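Local coordinates for protein O-methyltransferase (Bacillus halodurans, PDB 2GPY) that is a putative O-methyltransferase, probably moving a methyl group from S-adenosylmethionine to a hydroxyl of a substrate not yet known, at residues Met38-Leu49 with Phe202-Ile210; Ala114-Glu122 with Gln138-Met149. One frame throughout, in Å; residues are numbered along the deposited sequence.

Contact 1: residues Met38-Leu49 with Phe202-Ile210; sequences MDLLGMESLLHL and FPVGDGIAI. With MG (magnesium ion), chain G; ZN (zinc ion), chain H.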
loop_
_atom_site.group_PDB
_atom_site.type_symbol
_atom_site.label_atom_id
_atom_site.label_comp_id
_atom_site.label_asym_id
_atom_site.label_seq_id
_atom_site.Cartn_x
_atom_site.Cartn_y
_atom_site.Cartn_z
HETATM N N MSE B 38 -7.817 15.648 7.365
HETATM C CA MSE B 38 -7.326 15.108 6.105
HETATM C C MSE B 38 -8.329 15.354 5.008
HETATM O O MSE B 38 -9.540 15.172 5.194
HETATM C CB MSE B 38 -7.045 13.595 6.210
HETATM C CG MSE B 38 -6.106 13.124 5.154
HETATM SE SE MSE B 38 -5.653 11.269 5.516
HETATM C CE MSE B 38 -4.374 11.158 4.120
ATOM N N ASP B 39 -7.823 15.781 3.856
ATOM C CA ASP B 39 -8.660 16.039 2.705
ATOM C C ASP B 39 -9.348 14.757 2.288
ATOM O O ASP B 39 -8.835 13.656 2.515
ATOM C CB ASP B 39 -7.840 16.600 1.545
ATOM C CG ASP B 39 -6.936 15.568 0.912
ATOM O OD1 ASP B 39 -5.863 15.256 1.488
ATOM O OD2 ASP B 39 -7.300 15.076 -0.186
ATOM N N LEU B 40 -10.519 14.904 1.683
ATOM C CA LEU B 40 -11.374 13.755 1.437
ATOM C C LEU B 40 -10.770 12.693 0.502
ATOM O O LEU B 40 -10.878 11.492 0.774
ATOM C CB LEU B 40 -12.706 14.249 0.877
ATOM C CG LEU B 40 -13.929 13.341 0.926
ATOM C CD1 LEU B 40 -15.180 14.168 0.599
ATOM C CD2 LEU B 40 -13.803 12.216 -0.035
ATOM N N LEU B 41 -10.203 13.123 -0.625
ATOM C CA LEU B 41 -9.561 12.164 -1.532
ATOM C C LEU B 41 -8.374 11.437 -0.956
ATOM O O LEU B 41 -8.253 10.239 -1.171
ATOM C CB LEU B 41 -9.236 12.767 -2.898
ATOM C CG LEU B 41 -10.040 11.948 -3.932
ATOM C CD1 LEU B 41 -11.291 12.635 -4.360
ATOM C CD2 LEU B 41 -9.195 11.633 -5.135
ATOM N N GLY B 42 -7.514 12.133 -0.216
ATOM C CA GLY B 42 -6.420 11.477 0.519
ATOM C C GLY B 42 -6.940 10.475 1.544
ATOM O O GLY B 42 -6.356 9.399 1.747
HETATM N N MSE B 43 -8.022 10.851 2.224
HETATM C CA MSE B 43 -8.571 10.006 3.282
HETATM C C MSE B 43 -9.098 8.713 2.668
HETATM O O MSE B 43 -8.868 7.628 3.198
HETATM C CB MSE B 43 -9.687 10.746 4.067
HETATM C CG MSE B 43 -10.436 9.783 4.995
HETATM SE SE MSE B 43 -9.240 9.213 6.438
HETATM C CE MSE B 43 -9.399 10.369 7.169
ATOM N N GLU B 44 -9.840 8.822 1.567
ATOM C CA GLU B 44 -10.415 7.624 0.955
ATOM C C GLU B 44 -9.303 6.677 0.490
ATOM O O GLU B 44 -9.393 5.451 0.650
ATOM C CB GLU B 44 -11.340 7.989 -0.207
ATOM C CG GLU B 44 -12.606 8.734 0.256
ATOM C CD GLU B 44 -13.563 7.859 1.097
ATOM O OE1 GLU B 44 -13.558 6.619 0.946
ATOM O OE2 GLU B 44 -14.328 8.424 1.905
ATOM N N SER B 45 -8.271 7.259 -0.108
ATOM C CA SER B 45 -7.109 6.462 -0.532
ATOM C C SER B 45 -6.390 5.835 0.627
ATOM O O SER B 45 -6.046 4.639 0.567
ATOM C CB SER B 45 -6.148 7.306 -1.372
ATOM O OG SER B 45 -6.724 7.476 -2.641
ATOM N N LEU B 46 -6.174 6.603 1.691
ATOM C CA LEU B 46 -5.525 6.065 2.877
ATOM C C LEU B 46 -6.305 4.902 3.463
ATOM O O LEU B 46 -5.718 3.892 3.850
ATOM C CB LEU B 46 -5.311 7.130 3.962
ATOM C CG LEU B 46 -4.397 6.665 5.102
ATOM C CD1 LEU B 46 -2.972 6.472 4.538
ATOM C CD2 LEU B 46 -4.394 7.594 6.282
ATOM N N LEU B 47 -7.619 5.053 3.576
ATOM C CA LEU B 47 -8.419 3.993 4.193
ATOM C C LEU B 47 -8.333 2.721 3.343
ATOM O O LEU B 47 -8.258 1.586 3.855
ATOM C CB LEU B 47 -9.875 4.457 4.284
ATOM C CG LEU B 47 -10.075 5.606 5.283
ATOM C CD1 LEU B 47 -11.525 6.020 5.151
ATOM C CD2 LEU B 47 -9.745 5.156 6.735
ATOM N N HIS B 48 -8.342 2.893 2.033
ATOM C CA HIS B 48 -8.237 1.715 1.146
ATOM C C HIS B 48 -6.880 1.002 1.297
ATOM O O HIS B 48 -6.796 -0.251 1.312
ATOM C CB HIS B 48 -8.480 2.116 -0.298
ATOM C CG HIS B 48 -8.918 0.970 -1.167
ATOM N ND1 HIS B 48 -10.156 0.392 -1.040
ATOM C CD2 HIS B 48 -8.276 0.280 -2.137
ATOM C CE1 HIS B 48 -10.270 -0.604 -1.905
ATOM N NE2 HIS B 48 -9.146 -0.685 -2.591
ATOM N N LEU B 49 -5.811 1.783 1.380
ATOM C CA LEU B 49 -4.472 1.215 1.579
ATOM C C LEU B 49 -4.388 0.506 2.938
ATOM O O LEU B 49 -3.791 -0.570 3.062
ATOM C CB LEU B 49 -3.414 2.303 1.481
ATOM C CG LEU B 49 -3.244 2.991 0.108
ATOM C CD1 LEU B 49 -2.360 4.216 0.303
ATOM C CD2 LEU B 49 -2.693 2.074 -0.952
ATOM N N PHE B 202 3.302 8.757 -2.203
ATOM C CA PHE B 202 2.194 8.519 -3.141
ATOM C C PHE B 202 1.467 9.827 -3.436
ATOM O O PHE B 202 1.112 10.541 -2.509
ATOM C CB PHE B 202 1.195 7.502 -2.568
ATOM C CG PHE B 202 1.628 6.053 -2.704
ATOM C CD1 PHE B 202 2.817 5.709 -3.355
ATOM C CD2 PHE B 202 0.819 5.032 -2.221
ATOM C CE1 PHE B 202 3.215 4.374 -3.479
ATOM C CE2 PHE B 202 1.202 3.692 -2.344
ATOM C CZ PHE B 202 2.406 3.366 -2.981
ATOM N N PRO B 203 1.238 10.136 -4.728
ATOM C CA PRO B 203 0.617 11.398 -5.123
ATOM C C PRO B 203 -0.917 11.346 -5.027
ATOM O O PRO B 203 -1.616 11.423 -6.054
ATOM C CB PRO B 203 1.067 11.561 -6.583
ATOM C CG PRO B 203 1.186 10.159 -7.089
ATOM C CD PRO B 203 1.562 9.298 -5.899
ATOM N N VAL B 204 -1.415 11.204 -3.805
ATOM C CA VAL B 204 -2.840 11.208 -3.534
ATOM C C VAL B 204 -3.113 12.194 -2.395
ATOM O O VAL B 204 -2.319 12.296 -1.454
ATOM C CB VAL B 204 -3.343 9.797 -3.183
ATOM C CG1 VAL B 204 -2.593 9.211 -1.970
ATOM C CG2 VAL B 204 -4.816 9.807 -2.972
ATOM N N GLY B 205 -4.229 12.909 -2.483
ATOM C CA GLY B 205 -4.533 13.969 -1.525
ATOM C C GLY B 205 -3.404 14.980 -1.535
ATOM O O GLY B 205 -2.994 15.440 -2.599
ATOM N N ASP B 206 -2.885 15.303 -0.350
ATOM C CA ASP B 206 -1.782 16.261 -0.203
ATOM C C ASP B 206 -0.396 15.595 -0.198
ATOM O O ASP B 206 0.606 16.206 0.180
ATOM C CB ASP B 206 -2.014 17.099 1.071
ATOM C CG ASP B 206 -3.165 18.078 0.913
ATOM O OD1 ASP B 206 -3.425 18.477 -0.242
ATOM O OD2 ASP B 206 -3.809 18.477 1.913
ATOM N N GLY B 207 -0.342 14.337 -0.631
ATOM C CA GLY B 207 0.883 13.550 -0.552
ATOM C C GLY B 207 0.887 12.752 0.741
ATOM O O GLY B 207 0.666 13.308 1.848
ATOM N N ILE B 208 1.078 11.446 0.592
ATOM C CA ILE B 208 1.180 10.544 1.721
ATOM C C ILE B 208 2.470 9.765 1.565
ATOM O O ILE B 208 2.664 9.099 0.542
ATOM C CB ILE B 208 0.023 9.561 1.773
ATOM C CG1 ILE B 208 -1.339 10.302 1.806
ATOM C CG2 ILE B 208 0.181 8.642 3.025
ATOM C CD1 ILE B 208 -2.524 9.346 1.668
ATOM N N ALA B 209 3.363 9.866 2.546
ATOM C CA ALA B 209 4.556 9.018 2.521
ATOM C C ALA B 209 4.218 7.734 3.246
ATOM O O ALA B 209 3.562 7.760 4.306
ATOM C CB ALA B 209 5.701 9.702 3.195
ATOM N N ILE B 210 4.608 6.614 2.658
ATOM C CA ILE B 210 4.401 5.302 3.280
ATOM C C ILE B 210 5.772 4.712 3.516
ATOM O O ILE B 210 6.487 4.360 2.573
ATOM C CB ILE B 210 3.583 4.383 2.387
ATOM C CG1 ILE B 210 2.228 5.047 2.096
ATOM C CG2 ILE B 210 3.346 3.046 3.066
ATOM C CD1 ILE B 210 1.884 4.899 0.684
HETATM MG MG MG G . -3.917 18.106 3.978
HETATM ZN ZN ZN H . -5.073 19.776 -0.402
HETATM O O HOH W 1 -3.622 13.527 1.718
HETATM O O HOH W 2 -4.588 16.074 3.580
HETATM O O HOH W 3 -4.521 17.973 5.987
HETATM O O HOH W 4 -3.555 20.047 4.542
HETATM O O HOH W 5 -5.817 18.763 3.575
#
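D39 has CG wedged between its backbone N and carbonyl carbon (chi1 71°), which turns the carboxylate both to its own helix and to G205. I208 carries CG1 anti to the carbonyl carbon (chi1 -56°), bringing CD1 up to the helix. D39 is the N-cap of helix 40-53. Its OD2 accepts from G42 N at 3.0 Å, the N-H coming from above the carboxylate plane. OD1 takes a proton from water 1, which in turn accepts from D206 N, and another from water 2, a ligand of the magnesium ion. With an alanine in place of this aspartate, G42 N would probably lose its cap and water 2 one of its holds. D206 binds magnesium through OD2 and a zinc ion through OD1, both at 2.1 Å; N160 completes the magnesium site. The turn V204-G207 is a type II' beta turn in the hairpin of strands 197-202 and 208-213, the antiparallel edge of the Rossmann-like methyltransferase sheet. G205 CA lies 3.7 Å from G42 CA, and a side chain on G205 would clash with the helix. V204 CG2 presses on S45 CB at 3.3 Å. I208 CD1 meets M38 CE at 3.6 Å, the two side chains crossing at about a right angle, and also touches L46 CD1. L49 CD1 sits at the edge of the F202 ring, and L49 of the second subunit packs on it too.

Contact 2: residues Ala114-Glu122 with Gln138-Met149; sequences ALQLGEKLE and QYRRFFDMYSPM. With ZN (zinc ion), chain J.
The Y146 ring has A114 O and L121 CB at its edge, both near its plane. CG of the preceding M145 lies over one face, 3.5 Å above the plane. Y146 OH donates to A114 O at a very short, doubtful 2.4 Å. The same carbonyl accepts from L117 N, so two donors grip it where the chain turns before helix 118-122. The F142 ring has Q138 O over one face. A114 CB and L115 CD1 approach this ring obliquely, with L115 CD1 3.4 Å from CD1 of F142. L115 also reaches the guanidinium of R141, its CG lying over one face. M145 has CG anti to its backbone N (chi1 173°), which sends SE to the turn, 3.5 Å from A114 O. M149 is extended beyond CG and runs up to L121 and E122. Its SE is 3.8 Å from L121 CB, and its CE meets E122 CG and G118 O. A side chain on G118 would be tight against M145 SE. D144 OD1 binds a zinc ion at 2.1 Å, together with H194. The segments of the two helices cross at -36° with their axes 11.5 Å apart. Both helices belong to beta-alpha units of the Rossmann-like sheet. The two segments cover one face of that sheet: A114, L117, L121 and Y146 rest on I84 of strand 80-85, and A114 and F142 on I61 of strand 57-61.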
loop_
_atom_site.group_PDB
_atom_site.type_symbol
_atom_site.label_atom_id
_atom_site.label_comp_id
_atom_site.label_asym_id
_atom_site.label_seq_id
_atom_site.Cartn_x
_atom_site.Cartn_y
_atom_site.Cartn_z
ATOM N N ALA B 114 2.513 14.309 23.093
ATOM C CA ALA B 114 3.104 13.037 22.649
ATOM C C ALA B 114 4.586 12.897 22.965
ATOM O O ALA B 114 5.065 11.793 23.198
ATOM C CB ALA B 114 2.851 12.811 21.152
ATOM N N LEU B 115 5.306 14.014 22.971
ATOM C CA LEU B 115 6.753 13.995 23.212
ATOM C C LEU B 115 7.052 13.737 24.679
ATOM O O LEU B 115 8.171 13.412 25.042
ATOM C CB LEU B 115 7.381 15.301 22.744
ATOM C CG LEU B 115 8.335 15.253 21.541
ATOM C CD1 LEU B 115 8.050 14.136 20.531
ATOM C CD2 LEU B 115 8.375 16.611 20.871
ATOM N N GLN B 116 6.022 13.859 25.514
ATOM C CA GLN B 116 6.131 13.579 26.934
ATOM C C GLN B 116 5.511 12.229 27.312
ATOM O O GLN B 116 5.598 11.807 28.476
ATOM C CB GLN B 116 5.500 14.723 27.732
ATOM C CG GLN B 116 6.178 16.064 27.446
ATOM C CD GLN B 116 5.844 17.130 28.457
ATOM O OE1 GLN B 116 6.694 17.506 29.255
ATOM N NE2 GLN B 116 4.593 17.613 28.449
ATOM N N LEU B 117 4.909 11.557 26.328
ATOM C CA LEU B 117 4.150 10.316 26.552
ATOM C C LEU B 117 4.840 9.045 26.067
ATOM O O LEU B 117 4.237 7.970 26.078
ATOM C CB LEU B 117 2.762 10.398 25.898
ATOM C CG LEU B 117 1.672 11.255 26.555
ATOM C CD1 LEU B 117 0.358 11.033 25.852
ATOM C CD2 LEU B 117 1.530 10.993 28.049
ATOM N N GLY B 118 6.101 9.165 25.653
ATOM C CA GLY B 118 6.866 8.027 25.139
ATOM C C GLY B 118 6.914 6.831 26.080
ATOM O O GLY B 118 6.649 5.695 25.667
ATOM N N GLU B 119 7.226 7.086 27.351
ATOM C CA GLU B 119 7.390 6.018 28.340
ATOM C C GLU B 119 6.076 5.278 28.624
ATOM O O GLU B 119 6.083 4.075 28.890
ATOM C CB GLU B 119 8.009 6.560 29.639
ATOM C CG GLU B 119 9.101 7.623 29.448
ATOM C CD GLU B 119 10.505 7.046 29.305
ATOM O OE1 GLU B 119 10.751 6.226 28.383
ATOM O OE2 GLU B 119 11.375 7.429 30.122
ATOM N N LYS B 120 4.959 6.000 28.547
ATOM C CA LYS B 120 3.624 5.425 28.687
ATOM C C LYS B 120 3.335 4.504 27.499
ATOM O O LYS B 120 2.836 3.384 27.642
ATOM C CB LYS B 120 2.587 6.554 28.700
ATOM C CG LYS B 120 1.165 6.123 28.991
ATOM C CD LYS B 120 0.206 7.281 28.754
ATOM C CE LYS B 120 -1.237 6.896 29.044
ATOM N NZ LYS B 120 -1.569 7.107 30.492
ATOM N N LEU B 121 3.656 4.989 26.314
ATOM C CA LEU B 121 3.338 4.244 25.110
ATOM C C LEU B 121 4.227 3.034 24.874
ATOM O O LEU B 121 3.791 2.062 24.262
ATOM C CB LEU B 121 3.255 5.195 23.919
ATOM C CG LEU B 121 1.795 5.670 24.019
ATOM C CD1 LEU B 121 1.613 7.173 24.230
ATOM C CD2 LEU B 121 0.967 5.109 22.881
ATOM N N GLU B 122 5.455 3.081 25.379
ATOM C CA GLU B 122 6.345 1.927 25.336
ATOM C C GLU B 122 5.700 0.707 25.973
ATOM O O GLU B 122 6.002 -0.422 25.590
ATOM C CB GLU B 122 7.670 2.241 26.032
ATOM C CG GLU B 122 8.723 2.843 25.120
ATOM C CD GLU B 122 9.622 3.841 25.832
ATOM O OE1 GLU B 122 10.027 3.572 26.982
ATOM O OE2 GLU B 122 9.925 4.899 25.237
ATOM N N GLN B 138 6.595 19.411 15.228
ATOM C CA GLN B 138 7.347 18.326 15.857
ATOM C C GLN B 138 7.347 16.998 15.083
ATOM O O GLN B 138 7.651 15.947 15.642
ATOM C CB GLN B 138 6.863 18.103 17.291
ATOM C CG GLN B 138 7.162 19.304 18.225
ATOM C CD GLN B 138 6.293 19.285 19.452
ATOM O OE1 GLN B 138 5.058 19.211 19.365
ATOM N NE2 GLN B 138 6.926 19.357 20.616
ATOM N N TYR B 139 7.034 17.069 13.794
ATOM C CA TYR B 139 6.926 15.891 12.931
ATOM C C TYR B 139 8.154 14.953 13.047
ATOM O O TYR B 139 8.017 13.755 13.254
ATOM C CB TYR B 139 6.745 16.361 11.480
ATOM C CG TYR B 139 6.862 15.294 10.418
ATOM C CD1 TYR B 139 5.990 14.209 10.385
ATOM C CD2 TYR B 139 7.827 15.394 9.421
ATOM C CE1 TYR B 139 6.098 13.220 9.375
ATOM C CE2 TYR B 139 7.929 14.443 8.413
ATOM C CZ TYR B 139 7.081 13.352 8.404
ATOM O OH TYR B 139 7.209 12.416 7.387
ATOM N N ARG B 140 9.346 15.514 12.933
ATOM C CA ARG B 140 10.576 14.709 12.992
ATOM C C ARG B 140 10.790 14.073 14.366
ATOM O O ARG B 140 11.225 12.921 14.455
ATOM C CB ARG B 140 11.784 15.579 12.732
ATOM C CG ARG B 140 12.054 15.907 11.317
ATOM C CD ARG B 140 13.540 15.674 11.104
ATOM N NE ARG B 140 14.196 16.743 10.364
ATOM C CZ ARG B 140 15.418 16.654 9.853
ATOM N NH1 ARG B 140 16.122 15.534 9.982
ATOM N NH2 ARG B 140 15.933 17.684 9.202
ATOM N N ARG B 141 10.527 14.839 15.426
ATOM C CA ARG B 141 10.664 14.322 16.788
ATOM C C ARG B 141 9.657 13.204 17.019
ATOM O O ARG B 141 9.998 12.195 17.632
ATOM C CB ARG B 141 10.497 15.426 17.847
ATOM C CG ARG B 141 11.622 16.450 17.837
ATOM C CD ARG B 141 11.522 17.322 19.063
ATOM N NE ARG B 141 12.413 16.842 20.118
ATOM C CZ ARG B 141 12.386 17.275 21.376
ATOM N NH1 ARG B 141 11.488 18.184 21.760
ATOM N NH2 ARG B 141 13.251 16.790 22.258
ATOM N N PHE B 142 8.434 13.361 16.491
ATOM C CA PHE B 142 7.429 12.306 16.601
ATOM C C PHE B 142 7.859 11.034 15.881
ATOM O O PHE B 142 7.659 9.912 16.387
ATOM C CB PHE B 142 6.077 12.735 16.016
ATOM C CG PHE B 142 5.389 13.814 16.792
ATOM C CD1 PHE B 142 5.625 13.976 18.156
ATOM C CD2 PHE B 142 4.484 14.658 16.154
ATOM C CE1 PHE B 142 4.969 14.976 18.877
ATOM C CE2 PHE B 142 3.834 15.684 16.875
ATOM C CZ PHE B 142 4.075 15.827 18.224
ATOM N N PHE B 143 8.415 11.214 14.685
ATOM C CA PHE B 143 8.938 10.086 13.918
ATOM C C PHE B 143 9.998 9.327 14.733
ATOM O O PHE B 143 9.887 8.120 14.911
ATOM C CB PHE B 143 9.510 10.529 12.563
ATOM C CG PHE B 143 9.907 9.368 11.658
ATOM C CD1 PHE B 143 11.116 8.701 11.820
ATOM C CD2 PHE B 143 9.053 8.933 10.673
ATOM C CE1 PHE B 143 11.463 7.618 10.985
ATOM C CE2 PHE B 143 9.379 7.854 9.839
ATOM C CZ PHE B 143 10.606 7.211 9.983
ATOM N N ASP B 144 11.006 10.039 15.231
ATOM C CA ASP B 144 12.114 9.387 15.948
ATOM C C ASP B 144 11.640 8.664 17.213
ATOM O O ASP B 144 12.124 7.575 17.543
ATOM C CB ASP B 144 13.195 10.419 16.287
ATOM C CG ASP B 144 14.099 10.726 15.094
ATOM O OD1 ASP B 144 13.956 10.054 14.053
ATOM O OD2 ASP B 144 14.951 11.628 15.179
HETATM N N MSE B 145 10.707 9.295 17.912
HETATM C CA MSE B 145 10.213 8.820 19.204
HETATM C C MSE B 145 9.311 7.594 19.105
HETATM O O MSE B 145 9.386 6.701 19.951
HETATM C CB MSE B 145 9.447 9.931 19.931
HETATM C CG MSE B 145 8.777 9.450 21.200
HETATM SE SE MSE B 145 8.392 10.863 22.477
HETATM C CE MSE B 145 10.228 11.499 22.777
ATOM N N TYR B 146 8.441 7.581 18.091
ATOM C CA TYR B 146 7.402 6.562 17.960
ATOM C C TYR B 146 7.673 5.481 16.923
ATOM O O TYR B 146 7.018 4.453 16.917
ATOM C CB TYR B 146 6.036 7.230 17.718
ATOM C CG TYR B 146 5.562 7.885 18.995
ATOM C CD1 TYR B 146 5.063 7.113 20.025
ATOM C CD2 TYR B 146 5.700 9.262 19.203
ATOM C CE1 TYR B 146 4.663 7.692 21.240
ATOM C CE2 TYR B 146 5.302 9.855 20.414
ATOM C CZ TYR B 146 4.794 9.048 21.429
ATOM O OH TYR B 146 4.377 9.587 22.632
ATOM N N SER B 147 8.669 5.688 16.077
ATOM C CA SER B 147 8.978 4.674 15.090
ATOM C C SER B 147 9.483 3.351 15.732
ATOM O O SER B 147 9.190 2.279 15.209
ATOM C CB SER B 147 9.912 5.224 14.014
ATOM O OG SER B 147 11.195 5.479 14.510
ATOM N N PRO B 148 10.176 3.410 16.893
ATOM C CA PRO B 148 10.581 2.137 17.501
ATOM C C PRO B 148 9.405 1.349 18.078
ATOM O O PRO B 148 9.556 0.183 18.440
ATOM C CB PRO B 148 11.534 2.568 18.633
ATOM C CG PRO B 148 11.863 3.987 18.341
ATOM C CD PRO B 148 10.649 4.543 17.712
HETATM N N MSE B 149 8.241 1.981 18.138
HETATM C CA MSE B 149 7.046 1.330 18.632
HETATM C C MSE B 149 6.183 0.693 17.512
HETATM O O MSE B 149 5.121 0.117 17.765
HETATM C CB MSE B 149 6.293 2.326 19.489
HETATM C CG MSE B 149 7.242 2.938 20.567
HETATM SE SE MSE B 149 6.071 3.676 21.817
HETATM C CE MSE B 149 7.284 5.092 22.579
HETATM ZN ZN ZN J . 15.575 9.556 12.859
HETATM O O HOH W 6 15.880 11.432 12.004
#

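The centres of contacts 1 and 2 are about 23 Å apart, with the middle of the chain between them. Their nearest atoms are about 5 Å apart and do not touch. In sequence both segments of contact 2 fall between those of contact 1. Both serve the same seven-stranded mixed sheet. Contact 1 joins a helix that precedes the first strand to the antiparallel hairpin at one edge. Contact 2 pairs two helices that flank strand 127-133 in sequence. Contact 1 also lies at the subunit interface, where H48 NE2 bonds to I210 O of the second subunit. No other protein chain of the assembly touches contact 2, so only contact 1 takes part in the dimer.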